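Local coordinates for protein histidinol-phosphate aminotransferase (Clostridium acetobutylicum, PDB 3FTB) that probably works as a pyridoxal phosphate-dependent aminotransferase that transfers an amino group at the histidinol-phosphate step of histidine biosynthesis, at residues E99-I104 with H118-V123; E184-F189 with H296-L301. One frame throughout, in Å; residues are numbered along the deposited sequence.

Interaction 1: E99-I104 with H118-V123; sequences EKILII and HGVSVV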
loop_
_atom_site.group_PDB
_atom_site.type_symbol
_atom_site.label_atom_id
_atom_site.label_comp_id
_atom_site.label_asym_id
_atom_site.label_seq_id
_atom_site.Cartn_x
_atom_site.Cartn_y
_atom_site.Cartn_z
ATOM N N GLU A 99 17.587 16.628 0.691
ATOM C CA GLU A 99 17.677 17.445 1.900
ATOM C C GLU A 99 17.265 18.910 1.658
ATOM O O GLU A 99 17.306 19.735 2.572
ATOM C CB GLU A 99 19.076 17.331 2.552
ATOM C CG GLU A 99 20.262 17.692 1.635
ATOM C CD GLU A 99 21.635 17.510 2.300
ATOM O OE1 GLU A 99 22.674 17.856 1.676
ATOM O OE2 GLU A 99 21.670 17.015 3.447
ATOM N N LYS A 100 16.850 19.216 0.429
ATOM C CA LYS A 100 16.361 20.549 0.083
ATOM C C LYS A 100 15.676 20.574 -1.283
ATOM O O LYS A 100 16.213 20.067 -2.268
ATOM C CB LYS A 100 17.500 21.552 0.103
ATOM C CG LYS A 100 17.058 22.989 -0.005
ATOM C CD LYS A 100 18.261 23.880 0.197
ATOM C CE LYS A 100 17.882 25.326 0.344
ATOM N NZ LYS A 100 19.112 26.125 0.602
ATOM N N ILE A 101 14.491 21.174 -1.343
ATOM C CA ILE A 101 13.730 21.193 -2.586
ATOM C C ILE A 101 13.151 22.576 -2.902
ATOM O O ILE A 101 12.781 23.330 -2.009
ATOM C CB ILE A 101 12.582 20.157 -2.552
ATOM C CG1 ILE A 101 12.158 19.773 -3.972
ATOM C CG2 ILE A 101 11.410 20.708 -1.761
ATOM C CD1 ILE A 101 11.290 18.494 -4.064
ATOM N N LEU A 102 13.091 22.903 -4.186
ATOM C CA LEU A 102 12.344 24.064 -4.659
ATOM C C LEU A 102 10.923 23.623 -5.000
ATOM O O LEU A 102 10.726 22.796 -5.896
ATOM C CB LEU A 102 13.007 24.645 -5.914
ATOM C CG LEU A 102 12.418 25.902 -6.555
ATOM C CD1 LEU A 102 12.875 27.090 -5.779
ATOM C CD2 LEU A 102 12.897 25.994 -7.999
ATOM N N ILE A 103 9.937 24.159 -4.285
ATOM C CA ILE A 103 8.547 23.858 -4.595
ATOM C C ILE A 103 7.926 25.043 -5.315
ATOM O O ILE A 103 7.925 26.161 -4.803
ATOM C CB ILE A 103 7.717 23.494 -3.343
ATOM C CG1 ILE A 103 8.469 22.487 -2.473
ATOM C CG2 ILE A 103 6.372 22.910 -3.763
ATOM C CD1 ILE A 103 7.723 22.063 -1.230
ATOM N N ILE A 104 7.454 24.798 -6.535
ATOM C CA ILE A 104 6.746 25.808 -7.291
ATOM C C ILE A 104 5.342 25.869 -6.723
ATOM O O ILE A 104 4.680 24.838 -6.565
ATOM C CB ILE A 104 6.692 25.487 -8.797
ATOM C CG1 ILE A 104 7.998 25.906 -9.472
ATOM C CG2 ILE A 104 5.535 26.239 -9.455
ATOM C CD1 ILE A 104 9.239 25.496 -8.724
ATOM N N HIS A 118 9.693 14.619 6.075
ATOM C CA HIS A 118 10.983 13.948 5.933
ATOM C C HIS A 118 12.170 14.877 6.173
ATOM O O HIS A 118 13.292 14.553 5.812
ATOM C CB HIS A 118 11.092 13.267 4.562
ATOM C CG HIS A 118 10.202 12.069 4.414
ATOM N ND1 HIS A 118 10.567 10.810 4.848
ATOM C CD2 HIS A 118 8.956 11.943 3.897
ATOM C CE1 HIS A 118 9.586 9.961 4.600
ATOM N NE2 HIS A 118 8.596 10.621 4.026
ATOM N N GLY A 119 11.918 16.029 6.783
ATOM C CA GLY A 119 12.978 16.969 7.113
ATOM C C GLY A 119 13.695 17.631 5.945
ATOM O O GLY A 119 14.839 18.072 6.081
ATOM N N VAL A 120 13.028 17.713 4.797
ATOM C CA VAL A 120 13.613 18.357 3.623
ATOM C C VAL A 120 13.480 19.869 3.731
ATOM O O VAL A 120 12.433 20.380 4.113
ATOM C CB VAL A 120 12.925 17.888 2.331
ATOM C CG1 VAL A 120 13.612 18.472 1.117
ATOM C CG2 VAL A 120 12.908 16.357 2.251
ATOM N N SER A 121 14.545 20.589 3.390
ATOM C CA SER A 121 14.506 22.049 3.360
ATOM C C SER A 121 13.666 22.536 2.178
ATOM O O SER A 121 13.736 21.975 1.081
ATOM C CB SER A 121 15.920 22.623 3.269
ATOM O OG SER A 121 16.756 22.054 4.255
ATOM N N VAL A 122 12.872 23.575 2.406
ATOM C CA VAL A 122 11.959 24.066 1.384
ATOM C C VAL A 122 12.297 25.480 0.942
ATOM O O VAL A 122 12.489 26.382 1.765
ATOM C CB VAL A 122 10.493 24.015 1.864
ATOM C CG1 VAL A 122 9.613 24.913 1.009
ATOM C CG2 VAL A 122 9.989 22.588 1.829
ATOM N N VAL A 123 12.359 25.653 -0.372
ATOM C CA VAL A 123 12.558 26.948 -1.008
ATOM C C VAL A 123 11.422 27.119 -2.015
ATOM O O VAL A 123 11.158 26.211 -2.802
ATOM C CB VAL A 123 13.906 26.984 -1.745
ATOM C CG1 VAL A 123 14.100 28.308 -2.460
ATOM C CG2 VAL A 123 15.046 26.707 -0.771
#
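The flat groups where Glu-99 meets Ser-121 are peptides, and the carbonyl of Glu-99 takes two donors. Ser-121 N lies above its plane, 3.0 Å from Glu-99 O. Ser-121 OG approaches Glu-99 O at 2.9 Å, almost in line with its C=O bond. With chi1 at -50° the Ser-121 hydroxyl lies beside its own backbone N, which brings both donors to one acceptor. Beyond this the strands run parallel. Ile-101 N bonds to Ser-121 O, Val-123 N to Ile-101 O, and Ile-103 N to Val-123 O.

One face of the sheet carries Lys-100, Leu-102, Ser-121 and Val-123. The extended Lys-100 chain passes over Ser-121, and Lys-100 CE presses tightly on Val-123 CG2 at 3.3 Å. Leu-102 CD1 meets the other branch, Val-123 CG1, at 3.7 Å. On the other face Ile-103 CD1 reaches Val-122 CG2 at 3.8 Å.

This is the parallel pair of a beta-alpha-beta unit. The connecting helix 110-117 covers Ile-103, Val-120 and Val-122, and helix 135-141 packs on Leu-102. Strand 100-105 also pairs with strand 147-151, while strand 121-126 is outermost in the seven-stranded sheet within this chain.

Interaction 2: E184-F189 with H296-L301; sequences EAFIEF and HANFVL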
loop_
_atom_site.group_PDB
_atom_site.type_symbol
_atom_site.label_atom_id
_atom_site.label_comp_id
_atom_site.label_asym_id
_atom_site.label_seq_id
_atom_site.Cartn_x
_atom_site.Cartn_y
_atom_site.Cartn_z
ATOM N N GLU A 184 2.731 14.365 -13.021
ATOM C CA GLU A 184 1.906 14.392 -14.224
ATOM C C GLU A 184 0.634 13.564 -14.091
ATOM O O GLU A 184 0.184 12.945 -15.051
ATOM C CB GLU A 184 2.718 13.910 -15.429
ATOM C CG GLU A 184 3.714 14.951 -15.952
ATOM C CD GLU A 184 4.346 14.527 -17.251
ATOM O OE1 GLU A 184 3.935 13.492 -17.855
ATOM O OE2 GLU A 184 5.268 15.243 -17.668
ATOM N N ALA A 185 0.047 13.574 -12.900
ATOM C CA ALA A 185 -1.096 12.719 -12.600
ATOM C C ALA A 185 -2.320 13.121 -13.405
ATOM O O ALA A 185 -3.252 12.329 -13.568
ATOM C CB ALA A 185 -1.406 12.759 -11.115
ATOM N N PHE A 186 -2.305 14.354 -13.906
ATOM C CA PHE A 186 -3.426 14.904 -14.653
ATOM C C PHE A 186 -3.113 14.958 -16.141
ATOM O O PHE A 186 -4.026 15.108 -16.957
ATOM C CB PHE A 186 -3.764 16.320 -14.173
ATOM C CG PHE A 186 -4.502 16.369 -12.861
ATOM C CD1 PHE A 186 -5.795 15.879 -12.756
ATOM C CD2 PHE A 186 -3.910 16.937 -11.738
ATOM C CE1 PHE A 186 -6.489 15.942 -11.552
ATOM C CE2 PHE A 186 -4.594 17.007 -10.530
ATOM C CZ PHE A 186 -5.890 16.509 -10.439
ATOM N N ILE A 187 -1.831 14.834 -16.482
ATOM C CA ILE A 187 -1.362 15.045 -17.847
ATOM C C ILE A 187 -2.221 14.316 -18.878
ATOM O O ILE A 187 -2.148 14.601 -20.071
ATOM C CB ILE A 187 0.091 14.578 -18.027
ATOM C CG1 ILE A 187 0.764 15.306 -19.197
ATOM C CG2 ILE A 187 0.118 13.086 -18.268
ATOM C CD1 ILE A 187 1.174 16.744 -18.906
ATOM N N GLU A 188 -3.041 13.384 -18.414
ATOM C CA GLU A 188 -3.852 12.566 -19.301
ATOM C C GLU A 188 -4.873 13.413 -20.038
ATOM O O GLU A 188 -5.226 13.144 -21.198
ATOM C CB GLU A 188 -4.602 11.542 -18.472
ATOM C CG GLU A 188 -3.931 11.181 -17.179
ATOM C CD GLU A 188 -2.907 10.111 -17.375
ATOM O OE1 GLU A 188 -2.189 9.843 -16.405
ATOM O OE2 GLU A 188 -2.826 9.550 -18.489
ATOM N N PHE A 189 -5.328 14.452 -19.348
ATOM C CA PHE A 189 -6.505 15.201 -19.748
ATOM C C PHE A 189 -6.195 16.207 -20.850
ATOM O O PHE A 189 -7.076 16.948 -21.276
ATOM C CB PHE A 189 -7.117 15.910 -18.534
ATOM C CG PHE A 189 -7.726 14.978 -17.511
ATOM C CD1 PHE A 189 -9.054 14.569 -17.624
ATOM C CD2 PHE A 189 -6.989 14.552 -16.412
ATOM C CE1 PHE A 189 -9.614 13.722 -16.672
ATOM C CE2 PHE A 189 -7.550 13.707 -15.460
ATOM C CZ PHE A 189 -8.865 13.304 -15.591
ATOM N N HIS A 296 -5.821 22.965 -18.313
ATOM C CA HIS A 296 -5.412 21.991 -19.312
ATOM C C HIS A 296 -5.724 20.577 -18.880
ATOM O O HIS A 296 -5.332 19.621 -19.538
ATOM C CB HIS A 296 -3.945 22.188 -19.693
ATOM C CG HIS A 296 -3.728 23.398 -20.542
ATOM N ND1 HIS A 296 -3.604 24.666 -20.011
ATOM C CD2 HIS A 296 -3.665 23.544 -21.886
ATOM C CE1 HIS A 296 -3.456 25.539 -20.992
ATOM N NE2 HIS A 296 -3.484 24.884 -22.139
ATOM N N ALA A 297 -6.445 20.463 -17.765
ATOM C CA ALA A 297 -6.940 19.183 -17.272
ATOM C C ALA A 297 -8.433 19.287 -16.975
ATOM O O ALA A 297 -9.157 20.010 -17.660
ATOM C CB ALA A 297 -6.165 18.748 -16.020
ATOM N N ASN A 298 -8.894 18.592 -15.940
ATOM C CA ASN A 298 -10.323 18.602 -15.599
ATOM C C ASN A 298 -10.704 19.474 -14.385
ATOM O O ASN A 298 -11.547 19.090 -13.562
ATOM C CB ASN A 298 -10.847 17.170 -15.433
ATOM C CG ASN A 298 -10.192 16.449 -14.275
ATOM O OD1 ASN A 298 -9.019 16.672 -13.990
ATOM N ND2 ASN A 298 -10.953 15.600 -13.583
ATOM N N PHE A 299 -10.104 20.663 -14.303
ATOM C CA PHE A 299 -10.453 21.644 -13.283
ATOM C C PHE A 299 -10.069 23.055 -13.730
ATOM O O PHE A 299 -9.244 23.229 -14.627
ATOM C CB PHE A 299 -9.788 21.302 -11.951
ATOM C CG PHE A 299 -8.309 21.083 -12.062
ATOM C CD1 PHE A 299 -7.432 22.155 -12.042
ATOM C CD2 PHE A 299 -7.793 19.801 -12.195
ATOM C CE1 PHE A 299 -6.064 21.957 -12.155
ATOM C CE2 PHE A 299 -6.439 19.599 -12.310
ATOM C CZ PHE A 299 -5.569 20.677 -12.285
ATOM N N VAL A 300 -10.669 24.053 -13.086
ATOM C CA VAL A 300 -10.505 25.454 -13.470
ATOM C C VAL A 300 -10.376 26.363 -12.229
ATOM O O VAL A 300 -11.164 26.242 -11.288
ATOM C CB VAL A 300 -11.711 25.906 -14.332
ATOM C CG1 VAL A 300 -13.018 25.755 -13.544
ATOM C CG2 VAL A 300 -11.526 27.329 -14.832
ATOM N N LEU A 301 -9.382 27.258 -12.223
ATOM C CA LEU A 301 -9.197 28.209 -11.110
ATOM C C LEU A 301 -9.814 29.589 -11.387
ATOM O O LEU A 301 -9.395 30.305 -12.308
ATOM C CB LEU A 301 -7.707 28.389 -10.772
ATOM C CG LEU A 301 -7.367 29.401 -9.670
ATOM C CD1 LEU A 301 -7.582 28.780 -8.299
ATOM C CD2 LEU A 301 -5.939 29.926 -9.810
#
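Asn-298 lays its side chain over the ring of Phe-189. Asn-298 CB starts this as a CH-pi contact, 4.1 Å from the centroid of the Phe-189 ring. Asn-298 CG follows over the ring at 3.7 Å from Phe-189 CZ. With chi1 at 64°, CG tucks in between the backbone N and C, and the amide lies flat on the ring, the two planes only 6° apart. Asn-298 OD1 lies over the centre of that face and also comes within 3.5 Å of Phe-186 CD1. ND2 passes Phe-189 CZ and gives a hydrogen bond to Asn-34 O.

Phe-186 has an aromatic partner across the contact, Phe-299. Phe-299 turns its edge to the face of Phe-186, and Phe-299 CE2 sits over the ring centre. The T-shaped pair has its centroids 4.8 Å apart and its planes at 69°. Ala-297 CB touches both Phe-186 CB and Phe-189 CB, at 3.9 Å each.

The contact is therefore aromatic and apolar, with one amide built into it. The ring and the Asn-34 bond together fix how that amide is turned. Asn-298 N and OD1 are buried with no polar partner in the model, and OD1 meets ring atoms of Phe-186 and Phe-189 instead.

Overall arrangement
Interaction 1 lies within the seven-stranded sheet of the aminotransferase fold and pairs two strands at its margin. Its centre is about 19 Å from the chain centre. Interaction 2 is buried, its centre about 7 Å from the chain centre. It bridges from the loop after strand 179-183 of that sheet to the five-stranded one, at the residues that lead into strand 299-304 and its first residue. Strand 147-151 lies between strands 179-183 and 100-105. The contacts do not touch: their centres are 24 Å apart and their nearest atoms about 12 Å. A bound phosphate ion, probably from the crystallisation liquor, lies about 6 Å from the Phe-186 side chain. It may mark a pocket beside interaction 2.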